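Local coordinates for protein histidine kinase (Paraburkholderia phymatum, PDB 6NB0) that probably acts as a phosphorelay sensor kinase, transferring a phosphoryl group from ATP to a histidine of a protein, at residues R58-V61 with L62-S66; E148-A151 with A152-I156; D172-R175 with L176-L180; L183-F186 with A187-S191. All blocks are in the same frame, centred on the assembly; numbering follows the deposited sequence. Where two conformers were deposited one is given.

Interaction 1 of 4, residues R58-V61 with L62-S66; sequences RDHV and LSLVS
His60 and Leu64 meet one turn apart in a local i to i+4 contact on helix 44-68, in the phospho-acceptor part of the chain. Leu64 CG lies over one face of the imidazole, while CD1, on the same side of the ring, reaches past its CD2–NE2 bond, 3.6 Å from His60 CD2 and 3.7 Å from His60 NE2. The imidazole reaches along the helix because CG of His60 stands opposite its own backbone N (chi1 -172°), which swings the ring past the carbonyl carbon and forward to the leucine. The same ring meets Trp249, whose side chain also touches Leu64. Val61 and Val65 pack more loosely on another side: CG1 of Val61 is 4.5 Å from CG2 of Val65, and that same CG2 sits 3.3 Å from Val61 O.

Beneath the side chains the backbone bonds are regular, with Leu64 N to His60 O at 2.9 Å and Val65 N to Val61 O at 2.9 Å, the latter nearly straight at 168°. Leu62 CD1 lies 3.5 Å from Arg58 O, and Leu62 also touches Ile115 of helix 109-125. Val61 packs on Leu62 of the second subunit, and Val65 on Val65 of that subunit, consistent with the dimerisation and phospho-acceptor helices of histidine kinases. Arg58 forms a salt bridge with Glu122 of that subunit, and Asp59 with its Arg58. The chemistry is therefore divided by direction: apolar branches and charged ends join the subunits, while the imidazole and Leu64 pack together against Trp249 of the same chain.

Interaction 2 of 4, residues E148-A151 with A152-I156; sequences EGLA and ARRGI
Ala151 O and Ile156 N close the C-terminal end of helix 135-154 with a backbone bond of 3.0 Å, at 163°, after a wider pi-type turn at 148-151 and just past Gly155, whose phi is positive (71°). Ala151 O also accepts from Arg154 N at 3.1 Å; the two donors come to it from opposite faces of its carbonyl plane, with Arg154 N well above that plane.

Arg153 folds back along the helix. Its CG sits between the backbone N and the carbonyl carbon (chi1 75°), and a bend at chi3 brings the guanidinium to the preceding turn, where NH2 donates to Glu148 O at 2.9 Å. That carbonyl lies at the guanidinium edge, close to its plane, whereas Gly149 O lies over one face. Two waters also sit in the guanidinium plane and help fix its rotation: one accepts from Arg153 NE and Arg153 N, while the other links Arg153 NH2 to Glu148 OE2, which at 4.3 Å from that nitrogen is too far for a salt bridge.

Leu150 and Arg154 run side by side, with Leu150 CD1 3.6 Å from Arg154 CG; farther out, Arg154 NH1 bonds to Pro227 O. Ala151 CB faces Ile156 CB at 4.2 Å. Positive phi at Gly155, with the paired bonds Ile156 N to Ala151 O and Gly155 N to Ala152 O (3.2 Å), defines a Schellman motif, a common C-terminal helix cap; here it leads into strand 157-161.

Interaction 3 of 4, residues D172-R175 with L176-L180; sequences DRER and LAAAL
Leu176 lies back over Asp172 at the start of helix 173-189, and its side chain can be followed outward along that residue. CB is 3.6 Å from Asp172 O. CG, held opposite the carbonyl carbon of its own residue (chi1 -66°), comes to 3.4 Å from Asp172 O. CD1 continues along the same residue, 3.5 Å from Asp172 O and 3.8 Å from Asp172 N, and beyond this the leucine touches His261, whose NE2 pairs with Asp172 N. The oxygen beneath the leucine is not merely packed against: it accepts from Leu176 N at 2.9 Å in a bond that is almost straight (176°).

Asp172 is the N-cap of this helix, in the ATP-binding alpha/beta sandwich of histidine kinases. Its OD1 accepts from Arg175 N at 3.2 Å, met from above the carboxylate plane, so one residue holds the first turn through both its side chain and its carbonyl. The cap probably profits from the positive end of the helix dipole.

On the next turn the residues are small. Ala177 CB rests 3.3 Å from Arg173 O, and Ala178 CB faces Glu174, whose OE2 is 4.1 Å away. OE2 of Glu174 forms salt bridges with Arg49 and Arg48 of helix 44-68, while Arg173 reaches Glu141 on helix 135-154. Ala177 packs on both of those helices, touching Arg49 of the first and Leu138 of the second.

Interaction 4 of 4, residues L183-F186 with A187-S191; sequences LVTF and AVEAS
Chi1 of -180° at Phe186 sends the ring past its own carbonyl carbon and alongside the backbone N of Ala187, where ring atom CD1 is 3.6 Å from that nitrogen; at Glu189 a chi1 of -74° turns CG back over the preceding turn, 3.4 Å from Thr185 O. A bend at chi2 carries the Glu189 carboxylate off the helix, where donors hold it in place: His228 ND1 at OE1, and the backbone N atoms of Val229 and Leu230 at OE2.

On the side next to strand 196-204 and helix 135-154, Val188 sets CG2 3.3 Å from Val184 O and 4.3 Å from Val184 CG1, a valine-on-valine contact one turn apart. Ala187 packs on Val212 and Trp214 of strand 207-214, and Phe186 reaches Val250 and Leu251 on another side.

Leu183 O is buried without a partner. After this gap, backbone bonds continue from Val188 N to Val184 O, through Glu189 N to Thr185 O at 2.8 Å, up to Ala190 N to Phe186 O at 3.0 Å. Past them, Ser191 OG donates to Ala187 O at 2.7 Å, lying above the carbonyl plane rather than on a lone pair. A helix packed with one apolar side on a mixed sheet fits the ATP-binding alpha/beta sandwich of this family, where helix 173-189 probably corresponds to the one that carries the N box.

How the interactions relate
Interactions 3 and 4 lie on one helix, 173-189, at its start and its end, with centres 16 Å apart and no touch beyond their adjoining chain. Interaction 2 ends the neighbouring helix 135-154 and meets interaction 4 directly: Arg154 NH1 forms a salt bridge with Glu189 OE1 at 3.0 Å, Arg154 NH2 probably bonds to Ser191 O at 2.9 Å, and Leu150 packs on Glu189. The two helix ends are thus tied together. Interaction 1, in the dimer-forming helix, stands apart, its nearest atoms about 8 Å from interaction 3 and its centre 31 Å from that of interaction 2.

Interaction 1 of 4, residues R58-V61 with L62-S66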
loop_
_atom_site.group_PDB
_atom_site.type_symbol
_atom_site.label_atom_id
_atom_site.label_comp_id
_atom_site.label_asym_id
_atom_site.label_seq_id
_atom_site.Cartn_x
_atom_site.Cartn_y
_atom_site.Cartn_z
ATOM N N ARG A 58 -1.863 2.749 6.259
ATOM C CA ARG A 58 -0.786 3.709 6.520
ATOM C C ARG A 58 -1.259 5.153 6.361
ATOM O O ARG A 58 -0.789 6.035 7.088
ATOM C CB ARG A 58 0.420 3.470 5.604
ATOM C CG ARG A 58 0.955 2.012 5.484
ATOM C CD ARG A 58 1.563 1.503 6.758
ATOM N NE ARG A 58 2.346 0.243 6.640
ATOM C CZ ARG A 58 1.808 -0.982 6.579
ATOM N NH1 ARG A 58 0.488 -1.129 6.546
ATOM N NH2 ARG A 58 2.575 -2.070 6.542
ATOM N N ASP A 59 -2.161 5.414 5.408
ATOM C CA ASP A 59 -2.784 6.741 5.296
ATOM C C ASP A 59 -3.548 7.087 6.562
ATOM O O ASP A 59 -3.485 8.217 7.063
ATOM C CB ASP A 59 -3.757 6.781 4.123
ATOM C CG ASP A 59 -3.080 6.985 2.808
ATOM O OD1 ASP A 59 -1.888 7.348 2.818
ATOM O OD2 ASP A 59 -3.755 6.803 1.770
ATOM N N HIS A 60 -4.318 6.122 7.062
ATOM C CA HIS A 60 -5.076 6.316 8.287
ATOM C C HIS A 60 -4.160 6.679 9.446
ATOM O O HIS A 60 -4.448 7.602 10.216
ATOM C CB HIS A 60 -5.864 5.044 8.586
ATOM C CG HIS A 60 -6.827 5.187 9.724
ATOM N ND1 HIS A 60 -8.017 5.872 9.608
ATOM C CD2 HIS A 60 -6.788 4.713 10.995
ATOM C CE1 HIS A 60 -8.662 5.835 10.764
ATOM N NE2 HIS A 60 -7.944 5.125 11.618
ATOM N N VAL A 61 -3.035 5.972 9.579
ATOM C CA VAL A 61 -2.107 6.272 10.665
ATOM C C VAL A 61 -1.539 7.681 10.499
ATOM O O VAL A 61 -1.421 8.440 11.472
ATOM C CB VAL A 61 -0.992 5.200 10.727
ATOM C CG1 VAL A 61 0.116 5.628 11.672
ATOM C CG2 VAL A 61 -1.557 3.850 11.163
ATOM N N LEU A 62 -1.202 8.067 9.265
ATOM C CA LEU A 62 -0.698 9.425 9.035
ATOM C C LEU A 62 -1.737 10.478 9.414
ATOM O O LEU A 62 -1.402 11.508 10.016
ATOM C CB LEU A 62 -0.291 9.589 7.573
ATOM C CG LEU A 62 1.132 9.194 7.182
ATOM C CD1 LEU A 62 1.167 8.652 5.761
ATOM C CD2 LEU A 62 2.024 10.429 7.316
ATOM N N SER A 63 -3.000 10.245 9.049
ATOM C CA SER A 63 -4.062 11.195 9.374
ATOM C C SER A 63 -4.288 11.289 10.877
ATOM O O SER A 63 -4.550 12.382 11.412
ATOM C CB SER A 63 -5.349 10.791 8.661
ATOM O OG SER A 63 -5.309 11.227 7.321
ATOM N N LEU A 64 -4.198 10.160 11.583
ATOM C CA LEU A 64 -4.299 10.218 13.039
ATOM C C LEU A 64 -3.158 11.049 13.615
ATOM O O LEU A 64 -3.374 11.922 14.467
ATOM C CB LEU A 64 -4.287 8.806 13.631
ATOM C CG LEU A 64 -5.496 7.912 13.344
ATOM C CD1 LEU A 64 -5.207 6.476 13.761
ATOM C CD2 LEU A 64 -6.733 8.445 14.060
ATOM N N VAL A 65 -1.939 10.811 13.127
ATOM C CA VAL A 65 -0.773 11.602 13.538
ATOM C C VAL A 65 -0.963 13.075 13.182
ATOM O O VAL A 65 -0.671 13.970 13.985
ATOM C CB VAL A 65 0.505 11.024 12.894
ATOM C CG1 VAL A 65 1.679 11.986 13.037
ATOM C CG2 VAL A 65 0.839 9.673 13.502
ATOM N N SER A 66 -1.431 13.347 11.956
ATOM C CA SER A 66 -1.731 14.713 11.533
ATOM C C SER A 66 -2.706 15.411 12.477
ATOM O O SER A 66 -2.708 16.649 12.561
ATOM C CB SER A 66 -2.295 14.694 10.103
ATOM O OG SER A 66 -2.853 15.946 9.737
#

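Interaction 2 of 4, residues E148-A151 with A152-I156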
loop_
_atom_site.group_PDB
_atom_site.type_symbol
_atom_site.label_atom_id
_atom_site.label_comp_id
_atom_site.label_asym_id
_atom_site.label_seq_id
_atom_site.Cartn_x
_atom_site.Cartn_y
_atom_site.Cartn_z
ATOM N N GLU A 148 -11.765 -17.934 -2.088
ATOM C CA GLU A 148 -10.504 -18.540 -2.501
ATOM C C GLU A 148 -9.330 -17.990 -1.697
ATOM O O GLU A 148 -8.364 -18.724 -1.445
ATOM C CB GLU A 148 -10.273 -18.330 -4.005
ATOM C CG GLU A 148 -9.263 -19.306 -4.637
ATOM C CD GLU A 148 -7.816 -18.911 -4.390
ATOM O OE1 GLU A 148 -7.569 -17.721 -4.086
ATOM O OE2 GLU A 148 -6.925 -19.786 -4.491
ATOM N N GLY A 149 -9.397 -16.731 -1.276
ATOM C CA GLY A 149 -8.285 -16.113 -0.574
ATOM C C GLY A 149 -8.172 -16.558 0.873
ATOM O O GLY A 149 -7.058 -16.751 1.354
ATOM N N LEU A 150 -9.300 -16.731 1.579
ATOM C CA LEU A 150 -9.213 -17.072 3.000
ATOM C C LEU A 150 -10.354 -17.932 3.556
ATOM O O LEU A 150 -10.097 -18.800 4.388
ATOM C CB LEU A 150 -9.114 -15.797 3.850
ATOM C CG LEU A 150 -8.806 -16.017 5.342
ATOM C CD1 LEU A 150 -7.429 -16.694 5.553
ATOM C CD2 LEU A 150 -8.864 -14.676 6.079
ATOM N N ALA A 151 -11.612 -17.694 3.162
ATOM C CA ALA A 151 -12.718 -18.349 3.870
ATOM C C ALA A 151 -12.641 -19.870 3.764
ATOM O O ALA A 151 -12.827 -20.596 4.762
ATOM C CB ALA A 151 -14.061 -17.834 3.344
ATOM N N ALA A 152 -12.384 -20.390 2.562
ATOM C CA ALA A 152 -12.352 -21.847 2.412
ATOM C C ALA A 152 -11.266 -22.467 3.289
ATOM O O ALA A 152 -11.502 -23.472 3.972
ATOM C CB ALA A 152 -12.150 -22.227 0.943
ATOM N N ARG A 153 -10.077 -21.864 3.326
ATOM C CA ARG A 153 -9.007 -22.466 4.106
ATOM C C ARG A 153 -9.154 -22.218 5.606
ATOM O O ARG A 153 -8.420 -22.831 6.390
ATOM C CB ARG A 153 -7.625 -21.978 3.628
ATOM C CG ARG A 153 -7.268 -20.550 4.055
ATOM C CD ARG A 153 -6.029 -20.069 3.271
ATOM N NE ARG A 153 -6.356 -19.826 1.860
ATOM C CZ ARG A 153 -5.454 -19.770 0.883
ATOM N NH1 ARG A 153 -4.161 -19.935 1.163
ATOM N NH2 ARG A 153 -5.842 -19.555 -0.372
ATOM N N ARG A 154 -10.092 -21.372 6.018
ATOM C CA ARG A 154 -10.422 -21.174 7.426
ATOM C C ARG A 154 -11.712 -21.879 7.836
ATOM O O ARG A 154 -12.127 -21.772 9.003
ATOM C CB ARG A 154 -10.529 -19.670 7.728
ATOM C CG ARG A 154 -9.202 -18.916 7.707
ATOM C CD ARG A 154 -8.486 -19.081 9.055
ATOM N NE ARG A 154 -9.243 -18.411 10.104
ATOM C CZ ARG A 154 -9.056 -17.140 10.460
ATOM N NH1 ARG A 154 -8.100 -16.429 9.872
ATOM N NH2 ARG A 154 -9.825 -16.584 11.400
ATOM N N GLY A 155 -12.356 -22.601 6.914
ATOM C CA GLY A 155 -13.577 -23.302 7.269
ATOM C C GLY A 155 -14.766 -22.390 7.496
ATOM O O GLY A 155 -15.727 -22.786 8.165
ATOM N N ILE A 156 -14.749 -21.202 6.922
ATOM C CA ILE A 156 -15.814 -20.206 7.096
ATOM C C ILE A 156 -16.760 -20.289 5.911
ATOM O O ILE A 156 -16.316 -20.300 4.753
ATOM C CB ILE A 156 -15.229 -18.789 7.237
ATOM C CG1 ILE A 156 -14.137 -18.730 8.320
ATOM C CG2 ILE A 156 -16.330 -17.752 7.493
ATOM C CD1 ILE A 156 -14.547 -19.322 9.628
HETATM O O HOH W 1 -9.199 -20.139 1.208
HETATM O O HOH W 2 -4.832 -19.186 -2.972
#

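Interaction 3 of 4, residues D172-R175 with L176-L180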
loop_
_atom_site.group_PDB
_atom_site.type_symbol
_atom_site.label_atom_id
_atom_site.label_comp_id
_atom_site.label_asym_id
_atom_site.label_seq_id
_atom_site.Cartn_x
_atom_site.Cartn_y
_atom_site.Cartn_z
ATOM N N ASP A 172 -16.785 4.029 -8.435
ATOM C CA ASP A 172 -15.400 3.650 -8.721
ATOM C C ASP A 172 -15.338 2.150 -8.471
ATOM O O ASP A 172 -15.168 1.705 -7.337
ATOM C CB ASP A 172 -14.438 4.427 -7.832
ATOM C CG ASP A 172 -12.981 4.155 -8.152
ATOM O OD1 ASP A 172 -12.645 3.028 -8.550
ATOM O OD2 ASP A 172 -12.158 5.073 -7.984
ATOM N N ARG A 173 -15.554 1.352 -9.524
ATOM C CA ARG A 173 -15.794 -0.072 -9.288
ATOM C C ARG A 173 -14.608 -0.716 -8.586
ATOM O O ARG A 173 -14.788 -1.519 -7.669
ATOM C CB ARG A 173 -16.079 -0.824 -10.588
ATOM C CG ARG A 173 -16.478 -2.289 -10.333
ATOM C CD ARG A 173 -16.614 -3.083 -11.645
ATOM N NE ARG A 173 -17.218 -4.399 -11.398
ATOM C CZ ARG A 173 -16.553 -5.472 -10.974
ATOM N NH1 ARG A 173 -15.241 -5.406 -10.732
ATOM N NH2 ARG A 173 -17.197 -6.609 -10.780
ATOM N N GLU A 174 -13.389 -0.370 -9.003
ATOM C CA GLU A 174 -12.226 -1.031 -8.408
ATOM C C GLU A 174 -12.101 -0.698 -6.921
ATOM O O GLU A 174 -11.797 -1.580 -6.112
ATOM C CB GLU A 174 -10.958 -0.655 -9.171
ATOM C CG GLU A 174 -9.726 -1.510 -8.818
ATOM C CD GLU A 174 -9.172 -1.272 -7.402
ATOM O OE1 GLU A 174 -8.993 -0.105 -6.997
ATOM O OE2 GLU A 174 -8.924 -2.262 -6.687
ATOM N N ARG A 175 -12.305 0.568 -6.533
ATOM C CA ARG A 175 -12.224 0.908 -5.104
ATOM C C ARG A 175 -13.361 0.276 -4.306
ATOM O O ARG A 175 -13.156 -0.174 -3.176
ATOM C CB ARG A 175 -12.247 2.430 -4.915
ATOM C CG ARG A 175 -11.046 3.151 -5.501
ATOM C CD ARG A 175 -9.729 2.723 -4.897
ATOM N NE ARG A 175 -8.687 3.693 -5.235
ATOM C CZ ARG A 175 -7.377 3.505 -5.070
ATOM N NH1 ARG A 175 -6.532 4.475 -5.411
ATOM N NH2 ARG A 175 -6.903 2.355 -4.590
ATOM N N LEU A 176 -14.578 0.278 -4.854
ATOM C CA LEU A 176 -15.670 -0.416 -4.177
ATOM C C LEU A 176 -15.381 -1.895 -4.057
ATOM O O LEU A 176 -15.738 -2.528 -3.048
ATOM C CB LEU A 176 -16.983 -0.183 -4.930
ATOM C CG LEU A 176 -17.419 1.289 -4.885
ATOM C CD1 LEU A 176 -18.408 1.620 -6.032
ATOM C CD2 LEU A 176 -18.036 1.635 -3.516
ATOM N N ALA A 177 -14.765 -2.479 -5.089
ATOM C CA ALA A 177 -14.416 -3.891 -5.012
ATOM C C ALA A 177 -13.430 -4.133 -3.888
ATOM O O ALA A 177 -13.559 -5.103 -3.154
ATOM C CB ALA A 177 -13.817 -4.386 -6.331
ATOM N N ALA A 178 -12.420 -3.271 -3.758
ATOM C CA ALA A 178 -11.471 -3.425 -2.657
ATOM C C ALA A 178 -12.176 -3.289 -1.306
ATOM O O ALA A 178 -11.904 -4.050 -0.364
ATOM C CB ALA A 178 -10.357 -2.379 -2.817
ATOM N N ALA A 179 -13.098 -2.329 -1.200
ATOM C CA ALA A 179 -13.801 -2.094 0.059
ATOM C C ALA A 179 -14.653 -3.289 0.459
ATOM O O ALA A 179 -14.644 -3.697 1.626
ATOM C CB ALA A 179 -14.659 -0.824 -0.045
ATOM N N LEU A 180 -15.383 -3.876 -0.495
ATOM C CA LEU A 180 -16.217 -5.022 -0.157
ATOM C C LEU A 180 -15.364 -6.238 0.160
ATOM O O LEU A 180 -15.683 -7.004 1.076
ATOM C CB LEU A 180 -17.188 -5.331 -1.290
ATOM C CG LEU A 180 -18.172 -4.184 -1.600
ATOM C CD1 LEU A 180 -18.975 -4.559 -2.818
ATOM C CD2 LEU A 180 -19.103 -3.925 -0.430
#

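Interaction 4 of 4, residues L183-F186 with A187-S191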
loop_
_atom_site.group_PDB
_atom_site.type_symbol
_atom_site.label_atom_id
_atom_site.label_comp_id
_atom_site.label_asym_id
_atom_site.label_seq_id
_atom_site.Cartn_x
_atom_site.Cartn_y
_atom_site.Cartn_z
ATOM N N LEU A 183 -14.258 -5.683 3.727
ATOM C CA LEU A 183 -15.415 -5.852 4.603
ATOM C C LEU A 183 -15.643 -7.329 4.924
ATOM O O LEU A 183 -15.828 -7.704 6.090
ATOM C CB LEU A 183 -16.644 -5.246 3.915
ATOM C CG LEU A 183 -17.800 -4.687 4.732
ATOM C CD1 LEU A 183 -17.348 -3.390 5.407
ATOM C CD2 LEU A 183 -19.017 -4.459 3.823
ATOM N N VAL A 184 -15.624 -8.188 3.892
ATOM C CA VAL A 184 -15.834 -9.623 4.118
ATOM C C VAL A 184 -14.585 -10.284 4.707
ATOM O O VAL A 184 -14.680 -11.118 5.617
ATOM C CB VAL A 184 -16.265 -10.325 2.808
ATOM C CG1 VAL A 184 -16.556 -11.822 3.071
ATOM C CG2 VAL A 184 -17.533 -9.628 2.194
ATOM N N THR A 185 -13.406 -9.965 4.171
ATOM C CA THR A 185 -12.171 -10.603 4.648
ATOM C C THR A 185 -11.940 -10.328 6.136
ATOM O O THR A 185 -11.500 -11.215 6.884
ATOM C CB THR A 185 -10.991 -10.098 3.814
ATOM O OG1 THR A 185 -11.156 -10.539 2.457
ATOM C CG2 THR A 185 -9.659 -10.637 4.340
ATOM N N PHE A 186 -12.212 -9.103 6.580
ATOM C CA PHE A 186 -12.045 -8.794 8.004
ATOM C C PHE A 186 -12.909 -9.712 8.863
ATOM O O PHE A 186 -12.457 -10.248 9.891
ATOM C CB PHE A 186 -12.394 -7.320 8.260
ATOM C CG PHE A 186 -12.244 -6.917 9.717
ATOM C CD1 PHE A 186 -13.285 -7.065 10.601
ATOM C CD2 PHE A 186 -11.028 -6.432 10.184
ATOM C CE1 PHE A 186 -13.130 -6.734 11.959
ATOM C CE2 PHE A 186 -10.854 -6.092 11.522
ATOM C CZ PHE A 186 -11.906 -6.231 12.406
ATOM N N ALA A 187 -14.179 -9.872 8.476
ATOM C CA ALA A 187 -15.080 -10.726 9.245
ATOM C C ALA A 187 -14.575 -12.158 9.251
ATOM O O ALA A 187 -14.580 -12.820 10.300
ATOM C CB ALA A 187 -16.499 -10.643 8.663
ATOM N N VAL A 188 -14.071 -12.630 8.098
ATOM C CA VAL A 188 -13.511 -13.979 8.016
ATOM C C VAL A 188 -12.314 -14.111 8.953
ATOM O O VAL A 188 -12.189 -15.100 9.686
ATOM C CB VAL A 188 -13.132 -14.318 6.560
ATOM C CG1 VAL A 188 -12.334 -15.632 6.508
ATOM C CG2 VAL A 188 -14.422 -14.430 5.712
ATOM N N GLU A 189 -11.418 -13.104 8.951
ATOM C CA GLU A 189 -10.246 -13.161 9.833
ATOM C C GLU A 189 -10.665 -13.238 11.288
ATOM O O GLU A 189 -10.000 -13.890 12.109
ATOM C CB GLU A 189 -9.341 -11.937 9.606
ATOM C CG GLU A 189 -8.533 -11.968 8.294
ATOM C CD GLU A 189 -7.223 -12.742 8.427
ATOM O OE1 GLU A 189 -7.140 -13.643 9.289
ATOM O OE2 GLU A 189 -6.280 -12.464 7.663
ATOM N N ALA A 190 -11.779 -12.600 11.619
ATOM C CA ALA A 190 -12.325 -12.614 12.968
ATOM C C ALA A 190 -13.413 -13.675 13.148
ATOM O O ALA A 190 -14.351 -13.481 13.938
ATOM C CB ALA A 190 -12.862 -11.225 13.318
ATOM N N SER A 191 -13.305 -14.808 12.441
ATOM C CA SER A 191 -14.248 -15.913 12.588
ATOM C C SER A 191 -13.519 -17.205 12.921
ATOM O O SER A 191 -12.408 -17.449 12.439
ATOM C CB SER A 191 -15.078 -16.124 11.300
ATOM O OG SER A 191 -15.956 -15.037 11.042
#